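Local coordinates for autoinducer 2-binding protein LsrB (Clostridium saccharobutylicum DSM 13864, PDB 6DSP) that binds the quorum-sensing signal autoinducer-2 in the cleft between the two lobes of a periplasmic binding protein fold, at residues 44-49 and 273-278; 24-29 and 37-42; 170-175 and 191-196. All blocks are in the same frame, centred on the assembly; numbering follows the deposited sequence.

Contact 1 of 3, residues 44-49 and 273-278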
ATOM      1  N   GLN A  44     -15.657   8.393   1.301  1.00 16.51           N
ATOM      2  CA  GLN A  44     -16.976   8.962   1.042  1.00 16.48           C
ATOM      3  C   GLN A  44     -17.872   8.847   2.271  1.00 18.02           C
ATOM      4  O   GLN A  44     -18.561   9.808   2.644  1.00 19.04           O
ATOM      5  CB  GLN A  44     -17.639   8.277  -0.159  1.00 16.45           C
ATOM      6  CG  GLN A  44     -16.943   8.478  -1.485  1.00 16.16           C
ATOM      7  CD  GLN A  44     -16.735   9.953  -1.826  1.00 16.39           C
ATOM      8  OE1 GLN A  44     -17.637  10.785  -1.624  1.00 17.41           O
ATOM      9  NE2 GLN A  44     -15.591  10.275  -2.394  1.00 16.82           N
ATOM     10  N   LYS A  45     -17.907   7.660   2.903  1.00 18.48           N
ATOM     11  CA  LYS A  45     -18.770   7.462   4.060  1.00 20.91           C
ATOM     12  C   LYS A  45     -18.434   8.442   5.180  1.00 20.40           C
ATOM     13  O   LYS A  45     -19.326   9.092   5.744  1.00 21.38           O
ATOM     14  CB  LYS A  45     -18.661   6.023   4.545  1.00 24.35           C
ATOM     15  CG  LYS A  45     -19.497   5.761   5.790  1.00 29.09           C
ATOM     16  CD  LYS A  45     -19.258   4.352   6.314  1.00 33.53           C
ATOM     17  CE  LYS A  45     -18.350   4.371   7.536  1.00 36.88           C
ATOM     18  NZ  LYS A  45     -18.945   5.194   8.635  1.00 38.83           N
ATOM     19  N   TYR A  46     -17.156   8.571   5.515  1.00 19.66           N
ATOM     20  CA  TYR A  46     -16.794   9.422   6.640  1.00 19.46           C
ATOM     21  C   TYR A  46     -16.937  10.898   6.298  1.00 20.04           C
ATOM     22  O   TYR A  46     -17.401  11.688   7.129  1.00 20.22           O
ATOM     23  CB  TYR A  46     -15.373   9.103   7.117  1.00 19.27           C
ATOM     24  CG  TYR A  46     -15.257   7.868   7.967  1.00 20.78           C
ATOM     25  CD1 TYR A  46     -15.395   7.947   9.347  1.00 22.00           C
ATOM     26  CD2 TYR A  46     -15.022   6.625   7.396  1.00 21.96           C
ATOM     27  CE1 TYR A  46     -15.297   6.804  10.146  1.00 23.87           C
ATOM     28  CE2 TYR A  46     -14.925   5.491   8.170  1.00 23.94           C
ATOM     29  CZ  TYR A  46     -15.053   5.577   9.547  1.00 25.22           C
ATOM     30  OH  TYR A  46     -14.945   4.428  10.297  1.00 28.09           O
ATOM     31  N   SER A  47     -16.544  11.308   5.092  1.00 20.15           N
ATOM     32  CA  SER A  47     -16.653  12.729   4.773  1.00 20.85           C
ATOM     33  C   SER A  47     -18.101  13.184   4.760  1.00 22.31           C
ATOM     34  O   SER A  47     -18.380  14.337   5.086  1.00 21.90           O
ATOM     35  CB  SER A  47     -15.972  13.047   3.440  1.00 20.43           C
ATOM     36  OG  SER A  47     -16.572  12.350   2.362  1.00 20.42           O
ATOM     37  N   GLU A  48     -19.041  12.303   4.403  1.00 25.07           N
ATOM     38  CA  GLU A  48     -20.447  12.679   4.490  1.00 28.72           C
ATOM     39  C   GLU A  48     -20.827  13.027   5.922  1.00 28.96           C
ATOM     40  O   GLU A  48     -21.588  13.975   6.164  1.00 29.71           O
ATOM     41  CB  GLU A  48     -21.308  11.518   3.999  1.00 33.28           C
ATOM     42  CG  GLU A  48     -21.226  11.251   2.512  1.00 38.73           C
ATOM     43  CD  GLU A  48     -22.189  12.106   1.723  1.00 43.38           C
ATOM     44  OE1 GLU A  48     -21.992  12.245   0.493  1.00 45.01           O
ATOM     45  OE2 GLU A  48     -23.137  12.647   2.337  1.00 44.97           O
ATOM     46  N   GLN A  49     -20.321  12.255   6.887  1.00 29.11           N
ATOM     47  CA  GLN A  49     -20.582  12.546   8.289  1.00 30.93           C
ATOM     48  C   GLN A  49     -19.844  13.789   8.761  1.00 29.15           C
ATOM     49  O   GLN A  49     -20.369  14.534   9.593  1.00 29.99           O
ATOM     50  CB  GLN A  49     -20.193  11.348   9.152  1.00 35.55           C
ATOM     51  CG  GLN A  49     -21.087  10.151   8.931  1.00 40.25           C
ATOM     52  CD  GLN A  49     -22.562  10.501   9.073  1.00 44.65           C
ATOM     53  OE1 GLN A  49     -23.000  10.996  10.118  1.00 46.61           O
ATOM     54  NE2 GLN A  49     -23.333  10.268   8.013  1.00 45.70           N
ATOM     55  N   CYS A 273      -8.179   0.013   4.919  1.00 14.86           N
ATOM     56  CA  CYS A 273      -7.886   1.054   3.942  1.00 14.49           C
ATOM     57  C   CYS A 273      -9.019   2.067   3.805  1.00 14.87           C
ATOM     58  O   CYS A 273      -8.757   3.198   3.393  1.00 14.73           O
ATOM     59  CB  CYS A 273      -7.498   0.463   2.584  1.00 14.93           C
ATOM     60  SG  CYS A 273      -8.843  -0.399   1.758  1.00 16.34           S
ATOM     61  N   GLY A 274     -10.261   1.695   4.144  1.00 15.33           N
ATOM     62  CA  GLY A 274     -11.342   2.667   4.165  1.00 15.53           C
ATOM     63  C   GLY A 274     -11.133   3.737   5.211  1.00 15.73           C
ATOM     64  O   GLY A 274     -11.274   4.928   4.924  1.00 15.75           O
ATOM     65  N   ILE A 275     -10.789   3.337   6.438  1.00 16.59           N
ATOM     66  CA  ILE A 275     -10.500   4.329   7.466  1.00 18.17           C
ATOM     67  C   ILE A 275      -9.232   5.089   7.118  1.00 16.06           C
ATOM     68  O   ILE A 275      -9.129   6.288   7.381  1.00 16.11           O
ATOM     69  CB  ILE A 275     -10.480   3.705   8.875  1.00 22.33           C
ATOM     70  CG1 ILE A 275     -10.942   4.740   9.916  1.00 25.04           C
ATOM     71  CG2 ILE A 275      -9.112   3.239   9.266  1.00 24.32           C
ATOM     72  CD1 ILE A 275     -11.271   4.144  11.244  1.00 27.05           C
ATOM     73  N   GLN A 276      -8.274   4.430   6.469  1.00 14.74           N
ATOM     74  CA  GLN A 276      -7.051   5.118   6.068  1.00 14.10           C
ATOM     75  C   GLN A 276      -7.346   6.234   5.069  1.00 14.12           C
ATOM     76  O   GLN A 276      -6.850   7.353   5.217  1.00 14.58           O
ATOM     77  CB  GLN A 276      -6.064   4.120   5.466  1.00 13.76           C
ATOM     78  CG  GLN A 276      -4.727   4.788   5.134  1.00 13.24           C
ATOM     79  CD  GLN A 276      -3.781   3.876   4.379  1.00 13.01           C
ATOM     80  OE1 GLN A 276      -4.169   2.803   3.929  1.00 13.74           O
ATOM     81  NE2 GLN A 276      -2.523   4.282   4.289  1.00 13.13           N
ATOM     82  N   GLY A 277      -8.131   5.931   4.026  1.00 14.10           N
ATOM     83  CA  GLY A 277      -8.477   6.976   3.065  1.00 14.63           C
ATOM     84  C   GLY A 277      -9.243   8.100   3.734  1.00 14.89           C
ATOM     85  O   GLY A 277      -8.994   9.278   3.477  1.00 14.64           O
ATOM     86  N   ALA A 278     -10.174   7.747   4.619  1.00 15.01           N
ATOM     87  CA  ALA A 278     -10.921   8.766   5.349  1.00 15.29           C
ATOM     88  C   ALA A 278      -9.990   9.628   6.185  1.00 14.98           C
ATOM     89  O   ALA A 278     -10.133  10.854   6.208  1.00 15.31           O
ATOM     90  CB  ALA A 278     -11.976   8.112   6.232  1.00 15.88           C
TER
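The methyl of A278 sits against the root of the Y46 side chain, with A278 CB 3.6 Å from Y46 CD2 and equally close to Y46 CB. The methyl approaches the ring obliquely, and its touch is shared between CB, CG and CD2. At the far end of the same ring, I275 supplies the second contact: its CD1 lies 3.8 Å from Y46 OH, while CG1 stands 4.2 Å from Y46 CZ. A first torsion of -78° puts Y46 CG anti to its carbonyl carbon, and from there the phenol reaches across to A278 and, one helical turn earlier, to I275. Y46 also meets the ring of W50, one turn further along helix 34-50, and packs on T303 and V304; A278 in turn touches W50. On one face of the phenol, toward its rim, lies K45 NZ, 4.0 Å above the plane. No hydrogen bond passes between 44-49 and 273-278. Between these segments the contact is van der Waals in kind: a single aromatic side chain spans two apolar ones, and at this point complementary shape, not polar pairing, is what matches them.

Contact 2 of 3, residues 24-29 and 37-42. With PAV ((2R,4S)-2-methyl-2,3,3,4-tetrahydroxytetrahydrofuran), chain C.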
ATOM      1  N   VAL A  24     -11.798  18.122  -0.831  1.00 15.41           N
ATOM      2  CA  VAL A  24     -10.537  17.383  -0.907  1.00 14.25           C
ATOM      3  C   VAL A  24     -10.580  16.492  -2.138  1.00 13.87           C
ATOM      4  O   VAL A  24     -11.519  15.706  -2.303  1.00 14.50           O
ATOM      5  CB  VAL A  24     -10.323  16.519   0.350  1.00 14.91           C
ATOM      6  CG1 VAL A  24      -9.008  15.754   0.231  1.00 16.07           C
ATOM      7  CG2 VAL A  24     -10.363  17.374   1.615  1.00 15.20           C
ATOM      8  N   THR A  25      -9.559  16.597  -2.997  1.00 12.64           N
ATOM      9  CA  THR A  25      -9.421  15.700  -4.146  1.00 11.72           C
ATOM     10  C   THR A  25      -8.602  14.494  -3.691  1.00 11.71           C
ATOM     11  O   THR A  25      -7.461  14.646  -3.223  1.00 12.93           O
ATOM     12  CB  THR A  25      -8.746  16.400  -5.326  1.00 12.52           C
ATOM     13  OG1 THR A  25      -9.477  17.592  -5.658  1.00 14.56           O
ATOM     14  CG2 THR A  25      -8.679  15.483  -6.530  1.00 13.57           C
ATOM     15  N   PHE A  26      -9.214  13.321  -3.747  1.00 11.42           N
ATOM     16  CA  PHE A  26      -8.617  12.087  -3.246  1.00 11.39           C
ATOM     17  C   PHE A  26      -8.123  11.313  -4.459  1.00 11.23           C
ATOM     18  O   PHE A  26      -8.931  10.890  -5.303  1.00 12.34           O
ATOM     19  CB  PHE A  26      -9.678  11.312  -2.457  1.00 12.77           C
ATOM     20  CG  PHE A  26      -9.189  10.033  -1.803  1.00 12.18           C
ATOM     21  CD1 PHE A  26      -8.040  10.026  -1.019  1.00 12.27           C
ATOM     22  CD2 PHE A  26      -9.926   8.865  -1.885  1.00 13.46           C
ATOM     23  CE1 PHE A  26      -7.660   8.862  -0.328  1.00 13.09           C
ATOM     24  CE2 PHE A  26      -9.527   7.711  -1.219  1.00 13.93           C
ATOM     25  CZ  PHE A  26      -8.378   7.705  -0.463  1.00 13.12           C
ATOM     26  N   ILE A  27      -6.813  11.133  -4.549  1.00 11.17           N
ATOM     27  CA  ILE A  27      -6.181  10.594  -5.751  1.00 11.31           C
ATOM     28  C   ILE A  27      -5.547   9.241  -5.427  1.00 11.00           C
ATOM     29  O   ILE A  27      -4.646   9.164  -4.577  1.00 11.90           O
ATOM     30  CB  ILE A  27      -5.126  11.549  -6.336  1.00 11.62           C
ATOM     31  CG1 ILE A  27      -5.743  12.933  -6.594  1.00 11.90           C
ATOM     32  CG2 ILE A  27      -4.521  10.929  -7.612  1.00 12.11           C
ATOM     33  CD1 ILE A  27      -4.751  13.987  -7.061  1.00 12.51           C
ATOM     34  N   PRO A  28      -5.977   8.162  -6.088  1.00 10.84           N
ATOM     35  CA  PRO A  28      -5.400   6.843  -5.875  1.00 10.77           C
ATOM     36  C   PRO A  28      -4.237   6.620  -6.839  1.00 10.61           C
ATOM     37  O   PRO A  28      -4.011   7.403  -7.761  1.00 11.26           O
ATOM     38  CB  PRO A  28      -6.561   5.929  -6.283  1.00 10.98           C
ATOM     39  CG  PRO A  28      -7.187   6.668  -7.465  1.00 10.94           C
ATOM     40  CD  PRO A  28      -7.116   8.117  -7.047  1.00 10.63           C
ATOM     41  N   LYS A  29      -3.497   5.527  -6.614  1.00 10.63           N
ATOM     42  CA  LYS A  29      -2.490   5.159  -7.611  1.00 11.21           C
ATOM     43  C   LYS A  29      -3.134   4.828  -8.951  1.00 11.42           C
ATOM     44  O   LYS A  29      -2.538   5.097 -10.005  1.00 12.59           O
ATOM     45  CB  LYS A  29      -1.657   3.967  -7.133  1.00 10.35           C
ATOM     46  CG  LYS A  29      -0.700   4.268  -6.034  1.00 10.48           C
ATOM     47  CD  LYS A  29       0.148   3.018  -5.703  1.00 10.49           C
ATOM     48  CE  LYS A  29       1.100   3.217  -4.545  1.00 10.45           C
ATOM     49  NZ  LYS A  29       1.740   1.902  -4.220  1.00 11.43           N
ATOM     50  N   GLU A  37     -10.687   1.411  -4.617  1.00 12.31           N
ATOM     51  CA  GLU A  37     -12.133   1.575  -4.574  1.00 13.71           C
ATOM     52  C   GLU A  37     -12.649   1.457  -3.155  1.00 14.07           C
ATOM     53  O   GLU A  37     -13.520   2.225  -2.739  1.00 14.43           O
ATOM     54  CB  GLU A  37     -12.790   0.563  -5.505  1.00 14.70           C
ATOM     55  CG  GLU A  37     -12.425   0.817  -6.977  1.00 15.88           C
ATOM     56  CD  GLU A  37     -12.829   2.221  -7.483  1.00 17.45           C
ATOM     57  OE1 GLU A  37     -13.967   2.698  -7.190  1.00 18.82           O
ATOM     58  OE2 GLU A  37     -11.988   2.862  -8.182  1.00 18.12           O
ATOM     59  N   SER A  38     -12.121   0.496  -2.378  1.00 14.09           N
ATOM     60  CA  SER A  38     -12.538   0.357  -0.985  1.00 14.39           C
ATOM     61  C   SER A  38     -12.076   1.539  -0.142  1.00 14.04           C
ATOM     62  O   SER A  38     -12.809   2.006   0.750  1.00 14.59           O
ATOM     63  CB  SER A  38     -12.026  -0.963  -0.432  1.00 16.04           C
ATOM     64  OG  SER A  38     -12.830  -2.034  -0.908  1.00 18.14           O
ATOM     65  N   ALA A  39     -10.887   2.079  -0.443  1.00 13.94           N
ATOM     66  CA  ALA A  39     -10.438   3.238   0.312  1.00 13.98           C
ATOM     67  C   ALA A  39     -11.364   4.419   0.055  1.00 13.50           C
ATOM     68  O   ALA A  39     -11.706   5.175   0.975  1.00 14.34           O
ATOM     69  CB  ALA A  39      -9.004   3.579  -0.070  1.00 13.71           C
ATOM     70  N   ASN A  40     -11.779   4.603  -1.204  1.00 13.40           N
ATOM     71  CA  ASN A  40     -12.691   5.705  -1.488  1.00 13.52           C
ATOM     72  C   ASN A  40     -14.056   5.465  -0.861  1.00 14.48           C
ATOM     73  O   ASN A  40     -14.713   6.412  -0.429  1.00 15.03           O
ATOM     74  CB  ASN A  40     -12.818   5.912  -2.989  1.00 14.15           C
ATOM     75  CG  ASN A  40     -13.738   7.070  -3.320  1.00 14.69           C
ATOM     76  OD1 ASN A  40     -13.549   8.199  -2.829  1.00 14.83           O
ATOM     77  ND2 ASN A  40     -14.770   6.783  -4.105  1.00 14.55           N
ATOM     78  N   LYS A  41     -14.526   4.215  -0.823  1.00 14.93           N
ATOM     79  CA  LYS A  41     -15.811   3.990  -0.161  1.00 16.46           C
ATOM     80  C   LYS A  41     -15.758   4.487   1.282  1.00 16.33           C
ATOM     81  O   LYS A  41     -16.700   5.131   1.777  1.00 16.82           O
ATOM     82  CB  LYS A  41     -16.218   2.519  -0.268  1.00 18.99           C
ATOM     83  CG  LYS A  41     -16.630   2.151  -1.673  1.00 23.93           C
ATOM     84  CD  LYS A  41     -16.905   0.641  -1.787  1.00 29.24           C
ATOM     85  CE  LYS A  41     -17.213   0.243  -3.226  1.00 33.59           C
ATOM     86  NZ  LYS A  41     -17.236  -1.246  -3.348  1.00 36.29           N
ATOM     87  N   GLY A  42     -14.632   4.268   1.949  1.00 16.21           N
ATOM     88  CA  GLY A  42     -14.473   4.782   3.301  1.00 16.07           C
ATOM     89  C   GLY A  42     -14.374   6.292   3.347  1.00 15.84           C
ATOM     90  O   GLY A  42     -15.041   6.948   4.168  1.00 16.53           O
TER
HETATM   91  O2  PAV C 401       0.210  -3.137  -1.284  1.00 16.29           O
HETATM   92  C2  PAV C 401      -0.751  -2.123  -1.647  1.00 12.17           C
HETATM   93  C1  PAV C 401      -2.162  -2.414  -1.090  1.00 16.09           C
HETATM   94  O5  PAV C 401      -0.936  -2.325  -3.155  1.00 11.84           O
HETATM   95  C5  PAV C 401      -1.358  -1.136  -3.666  1.00 12.63           C
HETATM   96  C4  PAV C 401      -1.232  -0.077  -2.554  1.00 13.53           C
HETATM   97  O4  PAV C 401      -0.646   1.116  -3.066  1.00 12.39           O
HETATM   98  C3  PAV C 401      -0.376  -0.816  -1.520  1.00 12.52           C
HETATM   99  O3  PAV C 401      -0.656  -0.350  -0.229  1.00 13.45           O
HETATM  100  O13 PAV C 401       0.992  -0.675  -1.832  1.00 12.53           O
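Strand 23-27 and helix 34-50 open the first beta-alpha-beta unit, and F26 meets the helix. Its ring presents an edge to the helix backbone: F26 CE2 lies 3.8 Å from N40 CA, and the backbone N of N40 sits in the plane of the ring. Further round the rim, F26 CZ comes 4.2 Å from A39 CB. With CG anti to the backbone N (chi1 -177°), F26 lays its rim beside A39 and N40. The N40 side chain slides past it in the opposite direction, its amide plane 29° from the ring plane, with OD1 3.8 Å from F26 CD2. That oxygen accepts a hydrogen bond from Q44 NE2 one turn later. V54, Y56, W109 and C281 also pack around the ring. Beyond the strand end, the extended chain of K29 enters the ligand pocket, where NZ donates a 2.8 Å hydrogen bond to O4 of the bound autoinducer-2 and forms a salt bridge with D167, which also bonds the ligand through OD2. The chemistry thus divides: an aromatic edge meets the helix by van der Waals contact, while the following loop delivers an ammonium that donates to a ligand oxygen, its charge probably balanced by D167.

Contact 3 of 3, residues 170-175 and 191-196. With PAV ((2R,4S)-2-methyl-2,3,3,4-tetrahydroxytetrahydrofuran), chain C.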
ATOM      1  N   SER A 170      10.063   0.355  -0.051  1.00 12.79           N
ATOM      2  CA  SER A 170      10.559   0.427   1.321  1.00 13.22           C
ATOM      3  C   SER A 170      10.316  -0.886   2.047  1.00 13.78           C
ATOM      4  O   SER A 170      11.151  -1.309   2.860  1.00 14.53           O
ATOM      5  CB  SER A 170       9.967   1.631   2.072  1.00 13.57           C
ATOM      6  OG  SER A 170       8.611   1.455   2.440  1.00 14.19           O
ATOM      7  N   TRP A 171       9.206  -1.561   1.748  1.00 13.21           N
ATOM      8  CA  TRP A 171       8.948  -2.851   2.372  1.00 13.47           C
ATOM      9  C   TRP A 171       9.902  -3.920   1.864  1.00 14.33           C
ATOM     10  O   TRP A 171      10.336  -4.766   2.640  1.00 14.68           O
ATOM     11  CB  TRP A 171       7.499  -3.280   2.151  1.00 13.21           C
ATOM     12  CG  TRP A 171       6.487  -2.235   2.503  1.00 12.32           C
ATOM     13  CD1 TRP A 171       6.620  -1.187   3.348  1.00 13.18           C
ATOM     14  CD2 TRP A 171       5.191  -2.110   1.906  1.00 12.39           C
ATOM     15  NE1 TRP A 171       5.482  -0.411   3.331  1.00 12.84           N
ATOM     16  CE2 TRP A 171       4.594  -0.961   2.444  1.00 12.65           C
ATOM     17  CE3 TRP A 171       4.474  -2.866   0.964  1.00 12.64           C
ATOM     18  CZ2 TRP A 171       3.306  -0.557   2.079  1.00 12.96           C
ATOM     19  CZ3 TRP A 171       3.210  -2.444   0.589  1.00 13.12           C
ATOM     20  CH2 TRP A 171       2.643  -1.293   1.144  1.00 13.34           C
ATOM     21  N   GLN A 172      10.185  -3.938   0.559  1.00 13.87           N
ATOM     22  CA  GLN A 172      11.124  -4.899   0.000  1.00 13.71           C
ATOM     23  C   GLN A 172      12.490  -4.725   0.636  1.00 14.19           C
ATOM     24  O   GLN A 172      13.110  -5.704   1.047  1.00 15.17           O
ATOM     25  CB  GLN A 172      11.177  -4.745  -1.520  1.00 14.41           C
ATOM     26  CG  GLN A 172      11.901  -5.845  -2.239  1.00 15.50           C
ATOM     27  CD  GLN A 172      13.383  -5.656  -2.407  1.00 16.66           C
ATOM     28  OE1 GLN A 172      13.983  -4.788  -1.830  1.00 18.11           O
ATOM     29  NE2 GLN A 172      13.975  -6.528  -3.197  1.00 16.90           N
ATOM     30  N   VAL A 173      12.925  -3.489   0.809  1.00 14.49           N
ATOM     31  CA  VAL A 173      14.249  -3.264   1.394  1.00 15.46           C
ATOM     32  C   VAL A 173      14.303  -3.809   2.811  1.00 15.98           C
ATOM     33  O   VAL A 173      15.262  -4.491   3.197  1.00 16.83           O
ATOM     34  CB  VAL A 173      14.613  -1.771   1.332  1.00 16.85           C
ATOM     35  CG1 VAL A 173      15.816  -1.495   2.189  1.00 17.49           C
ATOM     36  CG2 VAL A 173      14.866  -1.362  -0.112  1.00 17.25           C
ATOM     37  N   GLU A 174      13.279  -3.518   3.611  1.00 16.20           N
ATOM     38  CA  GLU A 174      13.275  -3.989   4.992  1.00 17.73           C
ATOM     39  C   GLU A 174      13.038  -5.487   5.073  1.00 17.18           C
ATOM     40  O   GLU A 174      13.645  -6.161   5.924  1.00 18.11           O
ATOM     41  CB  GLU A 174      12.220  -3.239   5.793  1.00 20.21           C
ATOM     42  CG  GLU A 174      12.597  -1.769   6.042  1.00 23.50           C
ATOM     43  CD  GLU A 174      13.957  -1.649   6.706  1.00 28.47           C
ATOM     44  OE1 GLU A 174      14.200  -2.397   7.667  1.00 29.91           O
ATOM     45  OE2 GLU A 174      14.790  -0.851   6.222  1.00 30.88           O
ATOM     46  N   GLY A 175      12.182  -6.035   4.208  1.00 16.09           N
ATOM     47  CA  GLY A 175      11.953  -7.471   4.211  1.00 15.81           C
ATOM     48  C   GLY A 175      13.195  -8.244   3.815  1.00 15.82           C
ATOM     49  O   GLY A 175      13.500  -9.282   4.404  1.00 16.76           O
ATOM     50  N   PRO A 191      16.548 -11.581  -7.703  1.00 17.11           N
ATOM     51  CA  PRO A 191      16.775 -10.371  -6.888  1.00 18.33           C
ATOM     52  C   PRO A 191      16.379  -9.062  -7.557  1.00 17.31           C
ATOM     53  O   PRO A 191      16.186  -8.075  -6.843  1.00 18.08           O
ATOM     54  CB  PRO A 191      18.269 -10.416  -6.551  1.00 20.27           C
ATOM     55  CG  PRO A 191      18.867 -11.459  -7.407  1.00 20.49           C
ATOM     56  CD  PRO A 191      17.782 -12.345  -7.957  1.00 18.25           C
ATOM     57  N   ASP A 192      16.225  -9.019  -8.882  1.00 15.97           N
ATOM     58  CA  ASP A 192      15.730  -7.794  -9.525  1.00 15.05           C
ATOM     59  C   ASP A 192      14.275  -7.511  -9.160  1.00 14.07           C
ATOM     60  O   ASP A 192      13.816  -6.375  -9.330  1.00 15.00           O
ATOM     61  CB  ASP A 192      15.758  -7.953 -11.046  1.00 16.15           C
ATOM     62  CG  ASP A 192      17.137  -7.788 -11.657  1.00 17.79           C
ATOM     63  OD1 ASP A 192      18.096  -7.415 -10.949  1.00 19.60           O
ATOM     64  OD2 ASP A 192      17.233  -8.015 -12.886  1.00 17.78           O
ATOM     65  N   ASN A 193      13.555  -8.503  -8.643  1.00 13.49           N
ATOM     66  CA  ASN A 193      12.119  -8.479  -8.406  1.00 12.73           C
ATOM     67  C   ASN A 193      11.360  -8.567  -9.720  1.00 13.10           C
ATOM     68  O   ASN A 193      11.881  -8.213 -10.781  1.00 13.40           O
ATOM     69  CB  ASN A 193      11.619  -7.246  -7.661  1.00 13.59           C
ATOM     70  CG  ASN A 193      12.418  -6.943  -6.421  1.00 14.23           C
ATOM     71  OD1 ASN A 193      12.658  -7.817  -5.581  1.00 15.51           O
ATOM     72  ND2 ASN A 193      12.785  -5.678  -6.263  1.00 15.34           N
ATOM     73  N   TYR A 194      10.137  -9.046  -9.641  1.00 12.74           N
ATOM     74  CA  TYR A 194       9.223  -9.015 -10.771  1.00 11.89           C
ATOM     75  C   TYR A 194       8.213  -7.891 -10.587  1.00 12.11           C
ATOM     76  O   TYR A 194       7.676  -7.692  -9.494  1.00 12.60           O
ATOM     77  CB  TYR A 194       8.509 -10.356 -10.914  1.00 12.21           C
ATOM     78  CG  TYR A 194       9.357 -11.438 -11.543  1.00 12.76           C
ATOM     79  CD1 TYR A 194      10.147 -12.298 -10.758  1.00 13.09           C
ATOM     80  CD2 TYR A 194       9.347 -11.625 -12.918  1.00 13.64           C
ATOM     81  CE1 TYR A 194      10.886 -13.309 -11.334  1.00 13.49           C
ATOM     82  CE2 TYR A 194      10.087 -12.646 -13.510  1.00 13.95           C
ATOM     83  CZ  TYR A 194      10.857 -13.472 -12.711  1.00 13.94           C
ATOM     84  OH  TYR A 194      11.588 -14.476 -13.282  1.00 15.59           O
ATOM     85  N   TYR A 195       7.918  -7.202 -11.685  1.00 11.83           N
ATOM     86  CA  TYR A 195       7.046  -6.029 -11.657  1.00 12.10           C
ATOM     87  C   TYR A 195       5.900  -6.193 -12.648  1.00 12.00           C
ATOM     88  O   TYR A 195       6.116  -6.558 -13.810  1.00 13.27           O
ATOM     89  CB  TYR A 195       7.827  -4.753 -12.019  1.00 11.76           C
ATOM     90  CG  TYR A 195       8.939  -4.478 -11.039  1.00 12.09           C
ATOM     91  CD1 TYR A 195       8.659  -4.279  -9.674  1.00 12.52           C
ATOM     92  CD2 TYR A 195      10.264  -4.355 -11.479  1.00 12.71           C
ATOM     93  CE1 TYR A 195       9.704  -4.030  -8.754  1.00 13.16           C
ATOM     94  CE2 TYR A 195      11.302  -4.112 -10.579  1.00 13.54           C
ATOM     95  CZ  TYR A 195      11.019  -3.936  -9.228  1.00 13.51           C
ATOM     96  OH  TYR A 195      12.036  -3.670  -8.338  1.00 15.12           O
ATOM     97  N   SER A 196       4.676  -5.895 -12.190  1.00 11.60           N
ATOM     98  CA  SER A 196       3.497  -5.995 -13.058  1.00 11.76           C
ATOM     99  C   SER A 196       2.714  -4.693 -13.183  1.00 11.49           C
ATOM    100  O   SER A 196       1.658  -4.680 -13.842  1.00 12.52           O
ATOM    101  CB  SER A 196       2.596  -7.178 -12.697  1.00 12.33           C
ATOM    102  OG  SER A 196       2.311  -7.203 -11.309  1.00 12.31           O
TER
HETATM  103  O2  PAV C 401       0.210  -3.137  -1.284  1.00 16.29           O
HETATM  104  C2  PAV C 401      -0.751  -2.123  -1.647  1.00 12.17           C
HETATM  105  C1  PAV C 401      -2.162  -2.414  -1.090  1.00 16.09           C
HETATM  106  O5  PAV C 401      -0.936  -2.325  -3.155  1.00 11.84           O
HETATM  107  C5  PAV C 401      -1.358  -1.136  -3.666  1.00 12.63           C
HETATM  108  C4  PAV C 401      -1.232  -0.077  -2.554  1.00 13.53           C
HETATM  109  O4  PAV C 401      -0.646   1.116  -3.066  1.00 12.39           O
HETATM  110  C3  PAV C 401      -0.376  -0.816  -1.520  1.00 12.52           C
HETATM  111  O3  PAV C 401      -0.656  -0.350  -0.229  1.00 13.45           O
HETATM  112  O13 PAV C 401       0.992  -0.675  -1.832  1.00 12.53           O
HETATM  113  O   HOH W   1      16.801  -7.066  -4.382  1.00 27.14           O
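The first torsion of Q172 (-169°) carries CG away from its backbone N, on the side of the carbonyl carbon, and a bend at chi2 (-88°) then turns the amide to N193, which meets it from the opposite direction. Q172 NE2 donates to N193 OD1 at 3.0 Å. The bond uses a lone pair in the carbonyl plane, with a C=O...N angle of 109°, but it is bent at the hydrogen, and the acceptor is tilted out of the Q172 amide plane. The two amides stand nearly perpendicular. N193 ND2 donates almost straight to Y195 OH at 3.0 Å, in its amide plane, consistent with OD1 being the atom that accepts from Q172. A water accepts from Q172 NE2 at 3.1 Å and donates to P191 O, bridging the segments. Y195 packs edge-to-face on Y160, and Q172 and N193 rest on W158 and Y160 of strand 155-160. On the pocket side, W171 CH2 approaches O13 of the ligand obliquely at 3.5 Å, O2 lies at the indole edge in the ring plane, and F250 meets the indole edge-to-face. The helix thus packs W171 against the ligand, while Q172, by directional and partly water-mediated bonds, ties the helix to 191-196.

Contacts 1 and 2 touch each other and share helix 34-50: their centres are about 8 Å apart, and G277 CA lies 3.6 Å from F26 CZ. Contact 2 is buried between sheet and helix, contact 1 only partly buried between two helices; neither has a hydrogen bond across its segments. Contact 3 lies on the opposite side of the chain's centre from contact 2, with centres about 25 Å apart, at the surface, and there direct and water-mediated hydrogen bonds take over from van der Waals contact. Contacts 2 and 3 are nevertheless comparable, since each joins elements of a beta-alpha-beta unit and each includes a residue touching autoinducer-2, K29 by a hydrogen bond and W171 by packing.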